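Local coordinates for Bd3459 (Bdellovibrio bacteriovorus, PDB 5CEC), which is a predatory endopeptidase of the S13 family, to which D-Ala-D-Ala carboxypeptidase activity is generally assigned, and binds the ankyrin-repeat immunity protein Bd3460, at residues Y88-V96 with I106-F116; N119-R130 with P428-T436. The protein carries 1 engineered substitution. One frame throughout, in Å; residues are numbered along the deposited sequence.

Interaction 1 of 2, residues Y88-V96 with I106-F116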
# COMPACT_ATOMS: atom_id res chain seq x y z
N TYR A 88 -8.11 11.34 -16.88
CA TYR A 88 -7.11 11.19 -17.95
C TYR A 88 -6.86 9.69 -18.21
O TYR A 88 -6.77 8.92 -17.25
CB TYR A 88 -5.79 11.85 -17.54
CG TYR A 88 -4.69 11.72 -18.56
CD1 TYR A 88 -4.65 12.57 -19.66
CD2 TYR A 88 -3.69 10.75 -18.44
CE1 TYR A 88 -3.65 12.47 -20.60
CE2 TYR A 88 -2.68 10.65 -19.37
CZ TYR A 88 -2.67 11.50 -20.46
OH TYR A 88 -1.67 11.41 -21.40
N ARG A 89 -6.70 9.32 -19.47
CA ARG A 89 -6.25 7.98 -19.83
C ARG A 89 -4.96 8.03 -20.65
O ARG A 89 -4.78 8.91 -21.48
CB ARG A 89 -7.35 7.26 -20.61
CG ARG A 89 -8.58 6.97 -19.79
CD ARG A 89 -9.74 6.54 -20.64
NE ARG A 89 -10.95 6.27 -19.88
CZ ARG A 89 -11.35 5.07 -19.47
NH1 ARG A 89 -10.59 3.99 -19.62
NH2 ARG A 89 -12.50 4.97 -18.82
N PHE A 90 -4.06 7.09 -20.36
CA PHE A 90 -2.84 6.94 -21.10
C PHE A 90 -3.20 6.17 -22.36
O PHE A 90 -3.66 5.03 -22.29
CB PHE A 90 -1.83 6.16 -20.25
CG PHE A 90 -1.37 6.95 -19.05
CD1 PHE A 90 -2.07 6.93 -17.85
CD2 PHE A 90 -0.24 7.75 -19.14
CE1 PHE A 90 -1.66 7.71 -16.77
CE2 PHE A 90 0.17 8.54 -18.06
CZ PHE A 90 -0.54 8.50 -16.87
N LYS A 91 -2.96 6.80 -23.51
CA LYS A 91 -3.45 6.29 -24.81
C LYS A 91 -2.29 5.66 -25.57
O LYS A 91 -1.60 6.34 -26.35
CB LYS A 91 -4.12 7.42 -25.59
CG LYS A 91 -5.28 8.02 -24.85
CD LYS A 91 -5.82 9.25 -25.55
CE LYS A 91 -6.58 10.16 -24.60
NZ LYS A 91 -5.77 10.63 -23.42
N THR A 92 -2.03 4.38 -25.30
CA THR A 92 -0.96 3.64 -26.00
C THR A 92 -1.50 3.34 -27.40
O THR A 92 -2.64 2.89 -27.55
CB THR A 92 -0.63 2.34 -25.25
OG1 THR A 92 -0.22 2.67 -23.92
CG2 THR A 92 0.48 1.58 -25.93
N LYS A 93 -0.70 3.66 -28.43
CA LYS A 93 -1.12 3.46 -29.80
C LYS A 93 -0.35 2.31 -30.44
O LYS A 93 0.85 2.15 -30.24
CB LYS A 93 -0.94 4.76 -30.58
CG LYS A 93 -1.86 5.86 -30.10
CD LYS A 93 -1.61 7.17 -30.84
CE LYS A 93 -2.78 8.13 -30.65
NZ LYS A 93 -2.66 9.33 -31.51
N LEU A 94 -1.07 1.47 -31.16
CA LEU A 94 -0.47 0.39 -31.91
C LEU A 94 -0.70 0.72 -33.38
O LEU A 94 -1.83 0.89 -33.83
CB LEU A 94 -1.13 -0.93 -31.56
CG LEU A 94 -0.54 -1.70 -30.38
CD1 LEU A 94 -0.76 -0.97 -29.09
CD2 LEU A 94 -1.16 -3.09 -30.35
N HIS A 95 0.37 0.75 -34.13
CA HIS A 95 0.33 0.98 -35.57
C HIS A 95 0.46 -0.37 -36.24
O HIS A 95 1.51 -0.99 -36.13
CB HIS A 95 1.46 1.93 -35.95
CG HIS A 95 1.37 3.26 -35.28
ND1 HIS A 95 0.70 4.31 -35.86
CD2 HIS A 95 1.79 3.70 -34.07
CE1 HIS A 95 0.76 5.36 -35.07
NE2 HIS A 95 1.41 5.02 -33.97
N VAL A 96 -0.63 -0.84 -36.84
CA VAL A 96 -0.77 -2.23 -37.27
C VAL A 96 -0.79 -2.32 -38.78
O VAL A 96 -1.67 -1.70 -39.41
CB VAL A 96 -2.07 -2.86 -36.70
CG1 VAL A 96 -2.18 -4.32 -37.10
CG2 VAL A 96 -2.11 -2.69 -35.18
N ILE A 106 3.66 -4.57 -36.01
CA ILE A 106 3.06 -3.68 -35.03
C ILE A 106 4.13 -2.80 -34.43
O ILE A 106 5.12 -3.30 -33.92
CB ILE A 106 2.32 -4.41 -33.92
CG1 ILE A 106 1.18 -5.24 -34.53
CG2 ILE A 106 1.75 -3.41 -32.91
CD1 ILE A 106 0.34 -5.98 -33.51
N HIS A 107 3.91 -1.49 -34.47
CA HIS A 107 4.75 -0.54 -33.75
C HIS A 107 3.97 0.03 -32.58
O HIS A 107 2.88 0.56 -32.78
CB HIS A 107 5.23 0.61 -34.62
CG HIS A 107 5.98 1.67 -33.86
ND1 HIS A 107 7.28 1.49 -33.41
CD2 HIS A 107 5.62 2.91 -33.47
CE1 HIS A 107 7.68 2.59 -32.82
NE2 HIS A 107 6.70 3.46 -32.81
N ILE A 108 4.50 -0.08 -31.36
CA ILE A 108 3.89 0.52 -30.17
C ILE A 108 4.43 1.94 -29.93
O ILE A 108 5.62 2.14 -29.67
CB ILE A 108 4.11 -0.33 -28.92
CG1 ILE A 108 3.53 -1.75 -29.10
CG2 ILE A 108 3.46 0.34 -27.72
CD1 ILE A 108 3.87 -2.71 -27.98
N GLU A 109 3.54 2.91 -30.08
CA GLU A 109 3.80 4.29 -29.76
C GLU A 109 3.33 4.47 -28.33
O GLU A 109 2.12 4.51 -28.04
CB GLU A 109 3.06 5.20 -30.75
CG GLU A 109 3.12 6.68 -30.39
CD GLU A 109 2.32 7.58 -31.32
OE1 GLU A 109 1.69 7.06 -32.27
OE2 GLU A 109 2.28 8.81 -31.09
N GLY A 110 4.28 4.52 -27.40
CA GLY A 110 3.92 4.51 -25.99
C GLY A 110 3.29 5.79 -25.48
O GLY A 110 3.39 6.84 -26.10
N SER A 111 2.63 5.67 -24.35
CA SER A 111 1.99 6.76 -23.66
C SER A 111 2.60 7.06 -22.28
O SER A 111 2.07 7.89 -21.55
CB SER A 111 0.50 6.46 -23.46
OG SER A 111 0.35 5.29 -22.68
N ARG A 112 3.64 6.31 -21.89
CA ARG A 112 4.19 6.35 -20.53
C ARG A 112 3.18 5.92 -19.47
O ARG A 112 3.29 6.25 -18.30
CB ARG A 112 4.81 7.70 -20.19
CG ARG A 112 5.81 8.17 -21.23
CD ARG A 112 6.71 9.29 -20.70
NE ARG A 112 7.67 8.78 -19.72
CZ ARG A 112 8.82 8.18 -20.00
NH1 ARG A 112 9.21 8.01 -21.28
NH2 ARG A 112 9.58 7.74 -19.00
N ASP A 113 2.23 5.07 -19.88
CA ASP A 113 1.29 4.43 -18.93
C ASP A 113 2.17 3.84 -17.81
O ASP A 113 3.03 3.00 -18.09
CB ASP A 113 0.49 3.36 -19.69
CG ASP A 113 -0.51 2.62 -18.84
OD1 ASP A 113 -0.43 2.61 -17.60
OD2 ASP A 113 -1.40 2.02 -19.48
N PRO A 114 1.90 4.22 -16.55
CA PRO A 114 2.73 3.79 -15.41
C PRO A 114 2.24 2.53 -14.73
O PRO A 114 2.71 2.19 -13.65
CB PRO A 114 2.63 4.98 -14.45
CG PRO A 114 1.24 5.45 -14.67
CD PRO A 114 0.97 5.28 -16.15
N LEU A 115 1.30 1.84 -15.37
CA LEU A 115 0.78 0.57 -14.86
C LEU A 115 0.67 -0.45 -15.98
O LEU A 115 -0.31 -1.17 -16.07
CB LEU A 115 -0.55 0.81 -14.13
CG LEU A 115 -1.20 -0.34 -13.38
CD1 LEU A 115 -0.18 -1.11 -12.58
CD2 LEU A 115 -2.36 0.13 -12.51
N PHE A 116 1.72 -0.53 -16.78
CA PHE A 116 1.74 -1.40 -17.95
C PHE A 116 2.74 -2.50 -17.65
O PHE A 116 3.95 -2.32 -17.78
CB PHE A 116 2.07 -0.64 -19.24
CG PHE A 116 1.54 -1.27 -20.48
CD1 PHE A 116 1.77 -2.60 -20.75
CD2 PHE A 116 0.79 -0.55 -21.38
CE1 PHE A 116 1.29 -3.19 -21.90
CE2 PHE A 116 0.30 -1.15 -22.55
CZ PHE A 116 0.54 -2.46 -22.79
O HOH W 1 1.04 10.46 -20.90
O HOH W 2 2.51 2.97 -23.23
O HOH W 3 -2.13 2.21 -22.20

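Interaction 2 of 2, residues N119-R130 with P428-T436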
# COMPACT_ATOMS: atom_id res chain seq x y z
N ASN A 119 -0.56 -7.53 -16.31
CA ASN A 119 -2.01 -7.61 -16.50
C ASN A 119 -2.49 -6.79 -17.69
O ASN A 119 -3.36 -7.25 -18.46
CB ASN A 119 -2.73 -7.26 -15.21
CG ASN A 119 -2.52 -8.30 -14.15
OD1 ASN A 119 -2.50 -9.46 -14.47
ND2 ASN A 119 -2.34 -7.89 -12.91
N MET A 120 -1.92 -5.60 -17.91
CA MET A 120 -2.22 -4.87 -19.14
C MET A 120 -1.78 -5.63 -20.39
O MET A 120 -2.44 -5.59 -21.43
CB MET A 120 -1.68 -3.44 -19.08
CG MET A 120 -2.15 -2.62 -20.25
SD MET A 120 -3.93 -2.43 -20.29
CE MET A 120 -4.14 -0.72 -20.72
N SER A 121 -0.67 -6.34 -20.28
CA SER A 121 -0.15 -7.15 -21.39
C SER A 121 -1.12 -8.28 -21.71
O SER A 121 -1.41 -8.53 -22.88
CB SER A 121 1.24 -7.71 -21.09
OG SER A 121 2.20 -6.68 -21.03
N TYR A 122 -1.61 -8.95 -20.67
CA TYR A 122 -2.62 -9.99 -20.87
C TYR A 122 -3.86 -9.45 -21.56
O TYR A 122 -4.41 -10.09 -22.45
CB TYR A 122 -3.03 -10.62 -19.54
CG TYR A 122 -2.02 -11.51 -18.83
CD1 TYR A 122 -0.81 -11.89 -19.42
CD2 TYR A 122 -2.28 -11.96 -17.55
CE1 TYR A 122 0.10 -12.71 -18.76
CE2 TYR A 122 -1.39 -12.76 -16.88
CZ TYR A 122 -0.22 -13.14 -17.47
OH TYR A 122 0.63 -13.95 -16.77
N PHE A 123 -4.31 -8.28 -21.14
CA PHE A 123 -5.46 -7.64 -21.79
C PHE A 123 -5.15 -7.30 -23.23
O PHE A 123 -5.98 -7.56 -24.12
CB PHE A 123 -5.90 -6.41 -21.02
CG PHE A 123 -7.13 -5.75 -21.59
CD1 PHE A 123 -8.39 -6.36 -21.53
CD2 PHE A 123 -7.02 -4.55 -22.26
CE1 PHE A 123 -9.50 -5.76 -22.09
CE2 PHE A 123 -8.14 -3.95 -22.82
CZ PHE A 123 -9.37 -4.56 -22.75
N LEU A 124 -3.98 -6.75 -23.49
CA LEU A 124 -3.61 -6.44 -24.86
C LEU A 124 -3.59 -7.70 -25.74
O LEU A 124 -4.06 -7.66 -26.88
CB LEU A 124 -2.27 -5.71 -24.94
CG LEU A 124 -1.70 -5.44 -26.33
CD1 LEU A 124 -2.72 -4.73 -27.20
CD2 LEU A 124 -0.41 -4.67 -26.26
N ILE A 125 -3.03 -8.78 -25.21
CA ILE A 125 -2.97 -10.02 -25.97
C ILE A 125 -4.36 -10.57 -26.24
O ILE A 125 -4.65 -11.01 -27.38
CB ILE A 125 -2.03 -11.04 -25.32
CG1 ILE A 125 -0.59 -10.54 -25.38
CG2 ILE A 125 -2.12 -12.40 -26.00
CD1 ILE A 125 0.35 -11.19 -24.41
N SER A 126 -5.21 -10.56 -25.22
CA SER A 126 -6.62 -10.91 -25.41
C SER A 126 -7.26 -10.07 -26.53
O SER A 126 -7.96 -10.59 -27.41
CB SER A 126 -7.39 -10.71 -24.10
OG SER A 126 -8.77 -10.85 -24.30
N GLU A 127 -7.00 -8.77 -26.52
CA GLU A 127 -7.53 -7.88 -27.54
C GLU A 127 -6.97 -8.16 -28.92
O GLU A 127 -7.73 -8.13 -29.89
CB GLU A 127 -7.26 -6.42 -27.16
CG GLU A 127 -8.21 -5.93 -26.08
CD GLU A 127 -9.63 -5.92 -26.58
OE1 GLU A 127 -9.95 -5.00 -27.34
OE2 GLU A 127 -10.40 -6.89 -26.33
N LEU A 128 -5.67 -8.39 -29.03
CA LEU A 128 -5.08 -8.77 -30.32
C LEU A 128 -5.79 -10.01 -30.85
O LEU A 128 -6.21 -10.04 -32.02
CB LEU A 128 -3.57 -8.98 -30.21
CG LEU A 128 -2.76 -7.70 -29.93
CD1 LEU A 128 -1.34 -8.06 -29.55
CD2 LEU A 128 -2.75 -6.73 -31.08
N ASN A 129 -5.94 -11.02 -29.98
CA ASN A 129 -6.64 -12.23 -30.39
C ASN A 129 -8.10 -11.97 -30.82
O ASN A 129 -8.57 -12.55 -31.79
CB ASN A 129 -6.61 -13.30 -29.30
CG ASN A 129 -5.25 -13.96 -29.11
OD1 ASN A 129 -5.16 -14.86 -28.27
ND2 ASN A 129 -4.23 -13.57 -29.85
N ARG A 130 -8.78 -11.09 -30.08
CA ARG A 130 -10.15 -10.71 -30.45
C ARG A 130 -10.20 -10.12 -31.87
O ARG A 130 -11.18 -10.35 -32.58
CB ARG A 130 -10.73 -9.72 -29.44
CG ARG A 130 -12.21 -9.44 -29.63
CD ARG A 130 -12.81 -8.58 -28.54
NE ARG A 130 -12.21 -7.24 -28.52
CZ ARG A 130 -12.59 -6.19 -29.25
NH1 ARG A 130 -13.61 -6.27 -30.13
NH2 ARG A 130 -11.94 -5.03 -29.11
N PRO A 428 -5.71 -2.23 -14.45
CA PRO A 428 -5.02 -1.30 -15.34
C PRO A 428 -5.84 -0.86 -16.54
O PRO A 428 -5.44 0.06 -17.23
CB PRO A 428 -3.77 -2.09 -15.80
CG PRO A 428 -3.59 -3.17 -14.76
CD PRO A 428 -5.01 -3.53 -14.37
N PHE A 429 -6.98 -1.52 -16.75
CA PHE A 429 -7.86 -1.31 -17.89
C PHE A 429 -9.30 -1.32 -17.38
O PHE A 429 -9.57 -1.84 -16.27
CB PHE A 429 -7.63 -2.39 -18.97
CG PHE A 429 -7.72 -3.79 -18.44
CD1 PHE A 429 -8.93 -4.45 -18.36
CD2 PHE A 429 -6.57 -4.46 -18.03
CE1 PHE A 429 -9.00 -5.71 -17.85
CE2 PHE A 429 -6.64 -5.75 -17.53
CZ PHE A 429 -7.86 -6.37 -17.44
N ASP A 430 -10.23 -0.82 -18.19
CA ASP A 430 -11.65 -0.94 -17.88
C ASP A 430 -12.42 -1.19 -19.18
O ASP A 430 -11.81 -1.49 -20.19
CB ASP A 430 -12.14 0.27 -17.07
CG ASP A 430 -12.28 1.54 -17.90
OD1 ASP A 430 -11.89 1.56 -19.09
OD2 ASP A 430 -12.81 2.54 -17.36
N LYS A 431 -13.74 -1.02 -19.15
CA LYS A 431 -14.58 -1.29 -20.32
C LYS A 431 -14.39 -0.31 -21.49
O LYS A 431 -14.94 -0.54 -22.56
CB LYS A 431 -16.05 -1.41 -19.90
CG LYS A 431 -16.72 -0.08 -19.56
CD LYS A 431 -18.19 -0.25 -19.16
CE LYS A 431 -18.35 -0.81 -17.76
NZ LYS A 431 -19.78 -1.05 -17.41
N TYR A 432 -13.59 0.75 -21.31
CA TYR A 432 -13.23 1.64 -22.42
C TYR A 432 -11.82 1.42 -22.96
O TYR A 432 -11.37 2.15 -23.83
CB TYR A 432 -13.47 3.11 -22.04
CG TYR A 432 -14.92 3.36 -21.71
CD1 TYR A 432 -15.88 3.55 -22.72
CD2 TYR A 432 -15.36 3.36 -20.39
CE1 TYR A 432 -17.21 3.75 -22.41
CE2 TYR A 432 -16.69 3.58 -20.07
CZ TYR A 432 -17.61 3.76 -21.09
OH TYR A 432 -18.93 3.97 -20.78
N SER A 433 -11.16 0.37 -22.46
CA SER A 433 -9.79 0.07 -22.86
C SER A 433 -9.65 -0.81 -24.08
O SER A 433 -8.55 -1.01 -24.56
CB SER A 433 -9.04 -0.60 -21.70
OG SER A 433 -8.97 0.26 -20.56
N TYR A 434 -10.76 -1.33 -24.59
CA TYR A 434 -10.70 -2.19 -25.75
C TYR A 434 -9.96 -1.52 -26.90
O TYR A 434 -10.08 -0.31 -27.12
CB TYR A 434 -12.09 -2.57 -26.22
CG TYR A 434 -12.88 -3.39 -25.22
CD1 TYR A 434 -12.55 -4.72 -24.97
CD2 TYR A 434 -13.99 -2.87 -24.54
CE1 TYR A 434 -13.28 -5.49 -24.10
CE2 TYR A 434 -14.72 -3.64 -23.66
CZ TYR A 434 -14.35 -4.95 -23.43
OH TYR A 434 -15.06 -5.75 -22.59
N LEU A 435 -9.19 -2.30 -27.65
CA LEU A 435 -8.48 -1.77 -28.80
C LEU A 435 -9.45 -1.24 -29.80
O LEU A 435 -10.31 -1.98 -30.26
CB LEU A 435 -7.70 -2.82 -29.54
CG LEU A 435 -6.30 -3.18 -29.24
CD1 LEU A 435 -5.80 -4.24 -30.22
CD2 LEU A 435 -5.40 -1.94 -29.28
N THR A 436 -9.26 0.01 -30.20
CA THR A 436 -10.21 0.67 -31.07
C THR A 436 -9.46 1.54 -32.07
O THR A 436 -8.40 2.08 -31.76
CB THR A 436 -11.14 1.53 -30.21
OG1 THR A 436 -11.61 0.73 -29.12
CG2 THR A 436 -12.33 1.99 -31.02

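Interaction 1 of 2, residues Y88-V96 with I106-F116
His95 reaches across the strand pair to Glu109, its ring and the carboxylate nearly coplanar, 14° apart. CB of His95 lies 3.7 Å from His107 O; chi1 of -61° sets CG beside the backbone N, still near that oxygen, CD2 approaches the same atom near the ring plane, CE1 skirts OE1 of Glu109, and NE2 at the tip donates to Glu109 OE1 over 2.7 Å, meeting its anti lone pair. The Glu109 chain is extended, which carries its carboxylate out to this ring; the aliphatic part of Lys93 runs alongside the Glu109 side chain, Lys93 CD 3.6 Å from Glu109 OE1. Strands 91-98 and 104-109 form an antiparallel beta hairpin, in which Lys93 with Glu109 and His95 with His107 are hydrogen-bonded pairs, while Leu94 with Ile108 and Val96 with Ile106 are non-hydrogen-bonded ones. The latter put their side chains on the other face, where Leu94 CG packs 3.8 Å from Ile106 CG2 and helix 118-130 covers both residues. Beyond the strand pairing, Phe90 is sandwiched: Tyr88 CE2 sits over one ring face, and Pro114 CD makes a CH-pi contact with the other, 3.6 Å from the centroid. Ser111 O lies at the edge of the Phe90 ring, and one water joins this oxygen to Tyr88 OH. A second water links Thr92 OG1 to Ser111 N, bridging the two segments beyond the last strand pair, Lys93 with Glu109.

Interaction 2 of 2, residues N119-R130 with P428-T436
Met120 and Glu127, two turns apart on helix 118-130, mark the two points where 428-436, which has no regular structure over most of its length, comes closest to the helix backbone, Met120 facing Pro428 and Glu127 facing Leu435. Between these points the second segment bulges outward in a type I beta turn from Asp430 to Ser433, then returns to the helix. Phe123 and Phe429 form an offset stack, centroids 4.3 Å apart and planes only 8° from parallel. Phe123 CB also lies over the Phe429 ring, while Met120 SD packs on Phe429 CB and makes an oblique Met-aromatic contact with its ring. Ser433 O meets the Phe123 ring at its edge, 3.4 Å from CE2, and Tyr434 completes an aromatic cluster. Bent at chi2 (-65°), Glu127 brings its carboxylate back to Leu435 N, which donates to OE1 over 2.8 Å from the anti side. Arg130 grips the same carboxylate side-on in a salt bridge: NH2 bonds OE1 at 2.7 Å, and NE bonds OE2 at 2.9 Å. Bonds on both oxygens, with the Leu435 amide added, hold the carboxylate against rotation and would be expected to stabilise its negative charge in a largely buried setting.

The centres of the two contacts lie about 11 Å apart, on the same side of the chain's centre. Interaction 1 closes before interaction 2 opens, and strand 104-109 leads through a short loop into helix 118-130. Interaction 1 joins two strands of the mixed sheet; interaction 2 packs helix and C-terminal segment against it. Strand 91-98 pairs with 231-236, which pairs with edge strand 436-437, beginning at the last residue of 428-436. Leu94 and Ile106 pack on the helix through Leu124 and Leu128, and Met120 and Phe123 on Leu235 of strand 231-236. A salt bridge, Arg89 NH1 to Asp430 OD1 (2.8 Å), joins the C-terminal segment to the residues leading into strand 91-98, some 340 positions earlier, while interaction 2 holds it to the helix.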